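Long-range contacts in p450 cytochrome, putative (Rippkaea orientalis, PDB 6Y01), which probably binds and carries the molybdenum cofactor, as a Rossmann-type Moco carrier protein of the SLOG superfamily: residues R101-V112 and S123-P134; Q37-W47 and P162-I173. One frame throughout, in Å; residues are numbered along the deposited sequence. Where two conformers were deposited one is given.

Interaction 1. Residues R101-V112 and S123-P134; sequences RNNINVLSSDVV and SEVALALKNQKP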
loop_
_atom_site.group_PDB
_atom_site.type_symbol
_atom_site.label_atom_id
_atom_site.label_comp_id
_atom_site.label_asym_id
_atom_site.label_seq_id
_atom_site.Cartn_x
_atom_site.Cartn_y
_atom_site.Cartn_z
ATOM N N ARG D 101 -2.853 -3.294 5.018
ATOM C CA ARG D 101 -2.717 -2.305 6.095
ATOM C C ARG D 101 -2.079 -2.864 7.354
ATOM O O ARG D 101 -1.661 -2.094 8.206
ATOM C CB ARG D 101 -4.057 -1.631 6.459
ATOM C CG ARG D 101 -5.126 -2.458 7.168
ATOM C CD ARG D 101 -4.837 -2.764 8.613
ATOM N NE ARG D 101 -6.084 -3.035 9.289
ATOM C CZ ARG D 101 -6.749 -4.141 9.265
ATOM N NH1 ARG D 101 -6.366 -5.219 8.585
ATOM N NH2 ARG D 101 -7.933 -4.220 9.812
ATOM N N ASN D 102 -1.959 -4.173 7.474
ATOM C CA ASN D 102 -1.405 -4.793 8.678
ATOM C C ASN D 102 -0.003 -4.210 8.953
ATOM O O ASN D 102 0.407 -4.064 10.095
ATOM C CB ASN D 102 -1.396 -6.330 8.512
ATOM C CG ASN D 102 -2.785 -6.935 8.463
ATOM O OD1 ASN D 102 -3.729 -6.221 8.481
ATOM N ND2 ASN D 102 -2.924 -8.271 8.422
ATOM N N ASN D 103 0.751 -3.887 7.884
ATOM C CA ASN D 103 2.113 -3.379 8.071
ATOM C C ASN D 103 2.065 -1.984 8.703
ATOM O O ASN D 103 2.934 -1.650 9.482
ATOM C CB ASN D 103 2.952 -3.424 6.771
ATOM C CG ASN D 103 4.442 -3.546 7.077
ATOM O OD1 ASN D 103 4.906 -4.367 7.879
ATOM N ND2 ASN D 103 5.228 -2.760 6.372
ATOM N N ILE D 104 1.052 -1.183 8.360
ATOM C CA ILE D 104 0.904 0.150 8.970
ATOM C C ILE D 104 0.628 -0.004 10.452
ATOM O O ILE D 104 1.236 0.735 11.250
ATOM C CB ILE D 104 -0.239 0.923 8.291
ATOM C CG1 ILE D 104 0.042 1.069 6.789
ATOM C CG2 ILE D 104 -0.420 2.266 8.984
ATOM C CD1 ILE D 104 -1.055 1.730 6.043
ATOM N N ASN D 105 -0.214 -0.982 10.802
ATOM C CA ASN D 105 -0.532 -1.177 12.236
ATOM C C ASN D 105 0.753 -1.380 13.026
ATOM O O ASN D 105 0.961 -0.861 14.087
ATOM C CB ASN D 105 -1.435 -2.398 12.472
ATOM C CG ASN D 105 -2.804 -2.306 11.816
ATOM O OD1 ASN D 105 -3.121 -1.331 11.260
ATOM N ND2 ASN D 105 -3.577 -3.401 11.802
ATOM N N VAL D 106 1.638 -2.236 12.465
ATOM C CA VAL D 106 2.846 -2.624 13.239
ATOM C C VAL D 106 3.900 -1.542 13.202
ATOM O O VAL D 106 4.525 -1.285 14.233
ATOM C CB VAL D 106 3.324 -4.037 12.953
ATOM C CG1 VAL D 106 2.187 -5.060 13.140
ATOM C CG2 VAL D 106 3.953 -4.090 11.611
ATOM N N LEU D 107 4.075 -0.879 12.060
ATOM C CA LEU D 107 5.082 0.187 11.990
ATOM C C LEU D 107 4.704 1.386 12.875
ATOM O O LEU D 107 5.585 2.102 13.337
ATOM C CB LEU D 107 5.249 0.652 10.551
ATOM C CG LEU D 107 5.939 -0.376 9.613
ATOM C CD1 LEU D 107 5.904 0.185 8.195
ATOM C CD2 LEU D 107 7.348 -0.657 10.074
ATOM N N SER D 108 3.402 1.593 13.080
ATOM C CA SER D 108 2.905 2.755 13.856
ATOM C C SER D 108 2.899 2.511 15.359
ATOM O O SER D 108 2.685 3.469 16.111
ATOM C CB SER D 108 1.516 3.078 13.361
ATOM O OG SER D 108 1.462 3.426 12.008
ATOM N N SER D 109 3.009 1.278 15.791
ATOM C CA SER D 109 2.873 0.892 17.201
ATOM C C SER D 109 4.230 0.940 17.890
ATOM O O SER D 109 5.248 0.515 17.296
ATOM C CB SER D 109 2.292 -0.480 17.328
ATOM O OG SER D 109 0.972 -0.580 16.825
ATOM N N ASP D 110 4.293 1.440 19.106
ATOM C CA ASP D 110 5.503 1.323 19.936
ATOM C C ASP D 110 5.649 -0.099 20.465
ATOM O O ASP D 110 6.776 -0.595 20.597
ATOM C CB ASP D 110 5.463 2.355 21.059
ATOM C CG ASP D 110 5.538 3.752 20.508
ATOM O OD1 ASP D 110 6.464 4.027 19.666
ATOM O OD2 ASP D 110 4.709 4.539 20.854
ATOM N N VAL D 111 4.543 -0.737 20.807
ATOM C CA VAL D 111 4.482 -2.152 21.237
ATOM C C VAL D 111 3.238 -2.729 20.601
ATOM O O VAL D 111 2.192 -2.030 20.539
ATOM C CB VAL D 111 4.431 -2.297 22.761
ATOM C CG1 VAL D 111 4.387 -3.767 23.126
ATOM C CG2 VAL D 111 5.570 -1.565 23.447
ATOM N N VAL D 112 3.299 -3.970 20.167
ATOM C CA VAL D 112 2.164 -4.693 19.574
ATOM C C VAL D 112 1.795 -5.791 20.563
ATOM O O VAL D 112 2.677 -6.544 21.016
ATOM C CB VAL D 112 2.560 -5.313 18.203
ATOM C CG1 VAL D 112 1.463 -6.211 17.686
ATOM C CG2 VAL D 112 2.887 -4.238 17.184
ATOM N N SER D 123 -0.312 -12.997 11.010
ATOM C CA SER D 123 0.365 -12.154 9.988
ATOM C C SER D 123 0.928 -10.896 10.644
ATOM O O SER D 123 2.055 -10.509 10.348
ATOM C CB SER D 123 -0.514 -11.829 8.800
ATOM O OG SER D 123 -1.433 -10.761 9.029
ATOM N N GLU D 124 0.146 -10.244 11.532
ATOM C CA GLU D 124 0.626 -9.016 12.164
ATOM C C GLU D 124 1.788 -9.262 13.112
ATOM O O GLU D 124 2.727 -8.467 13.120
ATOM C CB GLU D 124 -0.526 -8.323 12.918
ATOM C CG GLU D 124 -1.472 -7.755 11.937
ATOM C CD GLU D 124 -2.439 -6.750 12.368
ATOM O OE1 GLU D 124 -2.044 -5.940 13.317
ATOM O OE2 GLU D 124 -3.475 -6.639 11.691
ATOM N N VAL D 125 1.705 -10.313 13.908
ATOM C CA VAL D 125 2.840 -10.642 14.804
ATOM C C VAL D 125 4.095 -10.901 13.966
ATOM O O VAL D 125 5.134 -10.399 14.323
ATOM C CB VAL D 125 2.511 -11.825 15.694
ATOM C CG1 VAL D 125 3.727 -12.327 16.442
ATOM C CG2 VAL D 125 1.401 -11.462 16.690
ATOM N N ALA D 126 3.950 -11.681 12.902
ATOM C CA ALA D 126 5.108 -11.998 12.049
ATOM C C ALA D 126 5.713 -10.705 11.495
ATOM O O ALA D 126 6.955 -10.540 11.524
ATOM C CB ALA D 126 4.708 -12.981 10.974
ATOM N N LEU D 127 4.876 -9.821 10.952
ATOM C CA LEU D 127 5.357 -8.526 10.406
ATOM C C LEU D 127 6.005 -7.669 11.496
ATOM O O LEU D 127 6.996 -7.025 11.274
ATOM C CB LEU D 127 4.223 -7.772 9.707
ATOM C CG LEU D 127 3.707 -8.401 8.417
ATOM C CD1 LEU D 127 2.404 -7.722 7.965
ATOM C CD2 LEU D 127 4.743 -8.316 7.338
ATOM N N ALA D 128 5.373 -7.614 12.683
ATOM C CA ALA D 128 5.971 -6.831 13.764
ATOM C C ALA D 128 7.352 -7.360 14.125
ATOM O O ALA D 128 8.297 -6.569 14.243
ATOM C CB ALA D 128 5.054 -6.861 14.979
ATOM N N LEU D 129 7.481 -8.674 14.281
ATOM C CA LEU D 129 8.807 -9.246 14.637
ATOM C C LEU D 129 9.810 -9.058 13.491
ATOM O O LEU D 129 10.945 -8.763 13.781
ATOM C CB LEU D 129 8.609 -10.719 14.960
ATOM C CG LEU D 129 7.849 -11.002 16.254
ATOM C CD1 LEU D 129 7.531 -12.468 16.372
ATOM C CD2 LEU D 129 8.618 -10.529 17.460
ATOM N N LYS D 130 9.367 -9.118 12.244
ATOM C CA LYS D 130 10.287 -8.901 11.095
ATOM C C LYS D 130 10.806 -7.467 11.138
ATOM O O LYS D 130 11.961 -7.240 10.805
ATOM C CB LYS D 130 9.578 -9.216 9.791
ATOM C CG LYS D 130 10.468 -9.087 8.555
ATOM C CD LYS D 130 9.803 -9.621 7.334
ATOM C CE LYS D 130 10.650 -9.343 6.105
ATOM N NZ LYS D 130 11.702 -10.318 6.059
ATOM N N ASN D 131 9.954 -6.524 11.542
ATOM C CA ASN D 131 10.293 -5.078 11.675
ATOM C C ASN D 131 10.995 -4.781 13.009
ATOM O O ASN D 131 11.300 -3.625 13.248
ATOM C CB ASN D 131 9.063 -4.213 11.450
ATOM C CG ASN D 131 8.524 -4.134 10.052
ATOM O OD1 ASN D 131 9.266 -3.785 9.111
ATOM N ND2 ASN D 131 7.274 -4.476 9.842
ATOM N N GLN D 132 11.303 -5.793 13.822
ATOM C CA GLN D 132 12.011 -5.677 15.120
ATOM C C GLN D 132 11.204 -4.793 16.084
ATOM O O GLN D 132 11.790 -4.104 16.944
ATOM C CB GLN D 132 13.440 -5.171 14.903
ATOM C CG GLN D 132 14.194 -6.045 13.892
ATOM C CD GLN D 132 15.205 -6.919 14.562
ATOM O OE1 GLN D 132 14.849 -7.798 15.338
ATOM N NE2 GLN D 132 16.456 -6.655 14.281
ATOM N N LYS D 133 9.885 -4.849 15.969
ATOM C CA LYS D 133 9.005 -4.171 16.909
ATOM C C LYS D 133 8.832 -5.076 18.121
ATOM O O LYS D 133 8.741 -6.285 17.990
ATOM C CB LYS D 133 7.626 -3.902 16.290
ATOM C CG LYS D 133 7.602 -2.762 15.279
ATOM C CD LYS D 133 7.754 -1.435 16.056
ATOM C CE LYS D 133 7.424 -0.236 15.239
ATOM N NZ LYS D 133 7.764 0.953 15.999
ATOM N N PRO D 134 8.702 -4.499 19.340
ATOM C CA PRO D 134 8.385 -5.299 20.517
ATOM C C PRO D 134 6.980 -5.886 20.412
ATOM O O PRO D 134 6.015 -5.159 20.059
ATOM C CB PRO D 134 8.450 -4.303 21.693
ATOM C CG PRO D 134 9.198 -3.147 21.154
ATOM C CD PRO D 134 8.905 -3.087 19.656
HETATM O O HOH W 1 8.349 2.100 12.857
HETATM O O HOH W 2 6.535 4.072 15.074
#

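Interaction 2. Residues Q37-W47 and P162-I173; sequences QLGQLIALEGW and PENCIELIKSII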
loop_
_atom_site.group_PDB
_atom_site.type_symbol
_atom_site.label_atom_id
_atom_site.label_comp_id
_atom_site.label_asym_id
_atom_site.label_seq_id
_atom_site.Cartn_x
_atom_site.Cartn_y
_atom_site.Cartn_z
ATOM N N GLN D 37 -10.200 -5.261 29.105
ATOM C CA GLN D 37 -9.332 -4.831 30.229
ATOM C C GLN D 37 -8.093 -4.108 29.706
ATOM O O GLN D 37 -7.715 -3.060 30.267
ATOM C CB GLN D 37 -8.952 -5.986 31.162
ATOM C CG GLN D 37 -10.150 -6.559 31.897
ATOM C CD GLN D 37 -9.746 -7.687 32.819
ATOM O OE1 GLN D 37 -8.611 -8.172 32.756
ATOM N NE2 GLN D 37 -10.655 -8.131 33.680
ATOM N N LEU D 38 -7.446 -4.661 28.680
ATOM C CA LEU D 38 -6.275 -3.990 28.075
ATOM C C LEU D 38 -6.632 -2.602 27.613
ATOM O O LEU D 38 -5.831 -1.686 27.838
ATOM C CB LEU D 38 -5.749 -4.779 26.862
ATOM C CG LEU D 38 -4.816 -5.914 27.152
ATOM C CD1 LEU D 38 -4.510 -6.633 25.824
ATOM C CD2 LEU D 38 -3.531 -5.392 27.785
ATOM N N GLY D 39 -7.756 -2.456 26.919
ATOM C CA GLY D 39 -8.113 -1.122 26.422
ATOM C C GLY D 39 -8.215 -0.117 27.563
ATOM O O GLY D 39 -7.703 0.985 27.475
ATOM N N GLN D 40 -8.909 -0.516 28.626
ATOM C CA GLN D 40 -9.049 0.340 29.822
ATOM C C GLN D 40 -7.666 0.670 30.385
ATOM O O GLN D 40 -7.369 1.823 30.657
ATOM C CB GLN D 40 -9.883 -0.352 30.913
ATOM C CG GLN D 40 -11.324 -0.512 30.539
ATOM C CD GLN D 40 -12.104 -1.249 31.595
ATOM O OE1 GLN D 40 -12.519 -0.628 32.570
ATOM N NE2 GLN D 40 -12.335 -2.543 31.350
ATOM N N LEU D 41 -6.798 -0.341 30.553
ATOM C CA LEU D 41 -5.491 -0.118 31.211
ATOM C C LEU D 41 -4.578 0.764 30.345
ATOM O O LEU D 41 -3.835 1.588 30.876
ATOM C CB LEU D 41 -4.807 -1.450 31.530
ATOM C CG LEU D 41 -5.523 -2.353 32.515
ATOM C CD1 LEU D 41 -4.829 -3.689 32.584
ATOM C CD2 LEU D 41 -5.611 -1.720 33.902
ATOM N N ILE D 42 -4.618 0.580 29.027
ATOM C CA ILE D 42 -3.819 1.435 28.118
ATOM C C ILE D 42 -4.278 2.896 28.276
ATOM O O ILE D 42 -3.478 3.809 28.435
ATOM C CB ILE D 42 -3.968 0.901 26.673
ATOM C CG1 ILE D 42 -3.224 -0.436 26.549
ATOM C CG2 ILE D 42 -3.515 1.921 25.648
ATOM C CD1 ILE D 42 -3.620 -1.197 25.305
ATOM N N ALA D 43 -5.589 3.112 28.237
ATOM C CA ALA D 43 -6.138 4.469 28.365
ATOM C C ALA D 43 -5.802 5.050 29.744
ATOM O O ALA D 43 -5.495 6.246 29.806
ATOM C CB ALA D 43 -7.616 4.422 28.127
ATOM N N LEU D 44 -5.811 4.220 30.782
ATOM C CA LEU D 44 -5.585 4.783 32.145
ATOM C C LEU D 44 -4.121 5.223 32.297
ATOM O O LEU D 44 -3.831 6.072 33.137
ATOM C CB LEU D 44 -5.954 3.758 33.212
ATOM C CG LEU D 44 -7.461 3.544 33.364
ATOM C CD1 LEU D 44 -7.736 2.312 34.205
ATOM C CD2 LEU D 44 -8.162 4.779 33.956
ATOM N N GLU D 45 -3.219 4.698 31.481
ATOM C CA GLU D 45 -1.808 5.139 31.477
ATOM C C GLU D 45 -1.634 6.441 30.676
ATOM O O GLU D 45 -0.499 6.986 30.645
ATOM C CB GLU D 45 -0.915 4.050 30.869
ATOM C CG GLU D 45 -0.834 2.800 31.693
ATOM C CD GLU D 45 -0.204 2.999 33.060
ATOM O OE1 GLU D 45 0.623 3.953 33.235
ATOM O OE2 GLU D 45 -0.559 2.225 33.975
ATOM N N GLY D 46 -2.664 6.894 29.976
ATOM C CA GLY D 46 -2.541 8.042 29.064
ATOM C C GLY D 46 -1.948 7.667 27.727
ATOM O O GLY D 46 -1.491 8.543 27.002
ATOM N N TRP D 47 -1.959 6.385 27.410
ATOM C CA TRP D 47 -1.435 5.871 26.121
ATOM C C TRP D 47 -2.534 5.874 25.080
ATOM O O TRP D 47 -3.717 5.869 25.411
ATOM C CB TRP D 47 -0.854 4.487 26.327
ATOM C CG TRP D 47 0.272 4.430 27.303
ATOM C CD1 TRP D 47 1.026 5.453 27.789
ATOM C CD2 TRP D 47 0.762 3.250 27.937
ATOM N NE1 TRP D 47 1.975 4.982 28.664
ATOM C CE2 TRP D 47 1.827 3.632 28.772
ATOM C CE3 TRP D 47 0.389 1.903 27.882
ATOM C CZ2 TRP D 47 2.504 2.731 29.578
ATOM C CZ3 TRP D 47 1.049 1.021 28.703
ATOM C CH2 TRP D 47 2.112 1.426 29.517
ATOM N N PRO D 162 -3.580 -8.988 31.321
ATOM C CA PRO D 162 -3.549 -7.602 30.870
ATOM C C PRO D 162 -2.614 -6.732 31.710
ATOM O O PRO D 162 -1.859 -5.950 31.149
ATOM C CB PRO D 162 -5.026 -7.190 30.955
ATOM C CG PRO D 162 -5.741 -8.473 30.705
ATOM C CD PRO D 162 -4.950 -9.490 31.492
ATOM N N GLU D 163 -2.690 -6.852 33.030
ATOM C CA GLU D 163 -1.805 -6.070 33.909
ATOM C C GLU D 163 -0.334 -6.347 33.590
ATOM O O GLU D 163 0.474 -5.425 33.572
ATOM C CB GLU D 163 -2.145 -6.385 35.382
ATOM C CG GLU D 163 -3.516 -5.925 35.783
ATOM C CD GLU D 163 -4.714 -6.790 35.346
ATOM O OE1 GLU D 163 -4.530 -7.936 34.757
ATOM O OE2 GLU D 163 -5.873 -6.315 35.598
ATOM N N ASN D 164 -0.001 -7.616 33.345
ATOM C CA ASN D 164 1.394 -7.990 33.016
ATOM C C ASN D 164 1.793 -7.344 31.686
ATOM O O ASN D 164 2.934 -6.910 31.559
ATOM C CB ASN D 164 1.533 -9.509 33.005
ATOM C CG ASN D 164 2.947 -9.989 32.773
ATOM O OD1 ASN D 164 3.155 -10.941 32.021
ATOM N ND2 ASN D 164 3.908 -9.402 33.463
ATOM N N CYS D 165 0.881 -7.259 30.717
ATOM C CA CYS D 165 1.177 -6.530 29.464
ATOM C C CYS D 165 1.610 -5.094 29.771
ATOM O O CYS D 165 2.586 -4.626 29.156
ATOM C CB CYS D 165 -0.012 -6.462 28.521
ATOM S SG CYS D 165 -0.519 -8.054 27.851
ATOM N N ILE D 166 0.896 -4.413 30.658
ATOM C CA ILE D 166 1.224 -3.010 30.977
ATOM C C ILE D 166 2.606 -2.959 31.629
ATOM O O ILE D 166 3.396 -2.070 31.270
ATOM C CB ILE D 166 0.144 -2.374 31.881
ATOM C CG1 ILE D 166 -1.233 -2.459 31.233
ATOM C CG2 ILE D 166 0.523 -0.957 32.237
ATOM C CD1 ILE D 166 -1.390 -1.733 29.914
ATOM N N GLU D 167 2.890 -3.877 32.562
ATOM C CA GLU D 167 4.213 -3.941 33.223
ATOM C C GLU D 167 5.314 -4.106 32.163
ATOM O O GLU D 167 6.336 -3.384 32.211
ATOM C CB GLU D 167 4.300 -5.105 34.206
ATOM N N LEU D 168 5.078 -4.999 31.193
ATOM C CA LEU D 168 6.087 -5.269 30.150
ATOM C C LEU D 168 6.277 -4.020 29.301
ATOM O O LEU D 168 7.408 -3.666 29.009
ATOM C CB LEU D 168 5.679 -6.474 29.307
ATOM C CG LEU D 168 5.768 -7.826 30.005
ATOM C CD1 LEU D 168 5.081 -8.893 29.170
ATOM C CD2 LEU D 168 7.226 -8.210 30.235
ATOM N N ILE D 169 5.187 -3.376 28.903
ATOM C CA ILE D 169 5.302 -2.136 28.104
ATOM C C ILE D 169 6.154 -1.112 28.839
ATOM O O ILE D 169 7.001 -0.491 28.219
ATOM C CB ILE D 169 3.923 -1.572 27.745
ATOM C CG1 ILE D 169 3.200 -2.536 26.789
ATOM C CG2 ILE D 169 4.043 -0.156 27.187
ATOM C CD1 ILE D 169 1.717 -2.231 26.680
ATOM N N LYS D 170 5.886 -0.887 30.124
ATOM C CA LYS D 170 6.669 0.099 30.882
ATOM C C LYS D 170 8.156 -0.242 30.834
ATOM O O LYS D 170 8.964 0.661 30.674
ATOM C CB LYS D 170 6.137 0.193 32.310
ATOM C CG LYS D 170 4.793 0.882 32.379
ATOM C CD LYS D 170 4.212 0.896 33.728
ATOM C CE LYS D 170 2.895 1.646 33.705
ATOM N NZ LYS D 170 2.095 1.332 34.915
ATOM N N SER D 171 8.516 -1.524 30.963
ATOM C CA SER D 171 9.945 -1.922 30.917
ATOM C C SER D 171 10.508 -1.693 29.510
ATOM O O SER D 171 11.692 -1.275 29.392
ATOM C CB SER D 171 10.148 -3.314 31.410
ATOM O OG SER D 171 9.563 -4.224 30.518
ATOM N N ILE D 172 9.709 -1.938 28.477
ATOM C CA ILE D 172 10.152 -1.807 27.065
ATOM C C ILE D 172 10.373 -0.338 26.724
ATOM O O ILE D 172 11.431 0.011 26.160
ATOM C CB ILE D 172 9.136 -2.463 26.115
ATOM C CG1 ILE D 172 9.172 -3.990 26.293
ATOM C CG2 ILE D 172 9.393 -2.052 24.663
ATOM C CD1 ILE D 172 7.980 -4.704 25.755
ATOM N N ILE D 173 9.405 0.514 27.024
ATOM C CA ILE D 173 9.488 1.923 26.582
ATOM C C ILE D 173 10.501 2.669 27.464
ATOM O O ILE D 173 11.055 3.657 26.986
ATOM C CB ILE D 173 8.094 2.573 26.432
ATOM C CG1 ILE D 173 7.380 2.779 27.762
ATOM C CG2 ILE D 173 7.244 1.758 25.449
ATOM C CD1 ILE D 173 5.933 3.274 27.606
#

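Interaction 1. Residues R101-V112 and S123-P134
The amide of Asn102 and the carboxylate of Glu124 meet with their planes 47° apart. At the edge of the Asn102 amide, ND2 donates nearly in plane to Ser123 OG, 3.0 Å away, a hydroxyl also bonded to Gly120 O. Asn102 OD1 lies 3.2 Å from Glu124 OE2, a pairing of two acceptors that probably costs energy; Arg101, whose NE and NH2 bond to Ile76 O and Gly52 O, gives NH1 weakly to that OD1 and, by charge alone, may offset Glu124. Asn105 ND2 adds a weak bond to Glu124 OE2. Further along, the amide of Asn131 donates in its own plane, ND2 to Asn103 OD1 at 3.1 Å, while Leu107 CD2 packs against Asn131 CG. Asparagine suits position 102 because both amide ends are used, by Ser123 and Arg101, whereas Asn103 and Asn131 pair as acceptor and donor.

Between these polar ends Val106 fills the helix interface: its CG1 rests on Ala128 CB at 3.9 Å, and its CG2 turns to Leu127 and Asn131. The small alanine lets the backbones approach, with 5.3 Å between the CA atoms of Val106 and Ala128. Lys133, bent at chi2 (-72°), lays its CE beside Val106 O and brings NZ to Ser109 O at 2.9 Å, at the end of helix 102-108; two waters link NZ weakly to Leu107 O. A methionine in its place would probably leave Ser109 O without this charged donor and the turn less firmly held. Val112 N then bonds to Pro134 O at 3.0 Å, pairing strand 111-115 with the lead-in to the neighbouring parallel strand 135-138. Helix 119-130, ended by a Schellman motif at Gln132, connects these two strands in a beta-alpha-beta unit, the building block of the Rossmann fold.

Interaction 2. Residues Q37-W47 and P162-I173
Helices 37-44 and 162-173 run in broadly the same direction, their axes 9.5 Å apart at closest approach and inclined at -36°, with the CA atoms of Leu38 and Pro162 just 5.3 Å apart. Pro162, in the first turn of its helix where a proline costs no backbone bond, offers CB to Leu38 CD2 and Leu41 CD1, each at 3.9 Å. Leu38 CD2 reaches on to Cys165 CB. One turn later Ile166 takes over: CG1 packs on Leu41 CB at 3.7 Å, and CD1 touches both Ile42 and the Trp47 ring. Both helices lie on one side of the parallel Rossmann sheet, where Ile42 and Ile169 share Ile18 of the central strand 17-21, so branched aliphatic residues suit the inward positions. Past the Schellman motif at Gly46, whose positive phi favours glycine, the chain leaves the helix and places Trp47 against the second helix. The indole, large enough to span the widening gap, pushes CH2 to 3.4 Å from Ile169 CG2 and CZ2 towards Ile173 CD1. Lys170 CG lies at the ring edge, near its plane, whereas Glu45 CB sits over one face. Extended beyond CG, Lys170 carries NZ to Glu45 OE2 at 3.0 Å, a salt bridge in which NZ meets the oxygen from above the carboxylate plane, 52° out of it; Glu45, bent at chi2 (-63°), brings OE2 against Ile166 CG2.

How the interactions relate
After strand 17-21 the chain forms helix 29-44 and Trp47, whose partner, helix 162-176, comes only after the rest of the sheet has been built. Interaction 2 therefore closes a long loop, spanning 114 residues. Interaction 1, with ten residues between its segments, is nested inside that loop and joins helix 102-108 to helix 119-130 and the start of the next strand. Interaction 2 joins the C-terminal helix to helix 29-44. The centres lie about 17 Å apart and their helices lie on opposite faces, but Val111 and Pro134 of interaction 1 reach helix 162-176 directly and link the two: Val111 CG1 packs on Ile169 CG1 at 4.0 Å, and Pro134 CG on Ile172 CG2 at 3.7 Å.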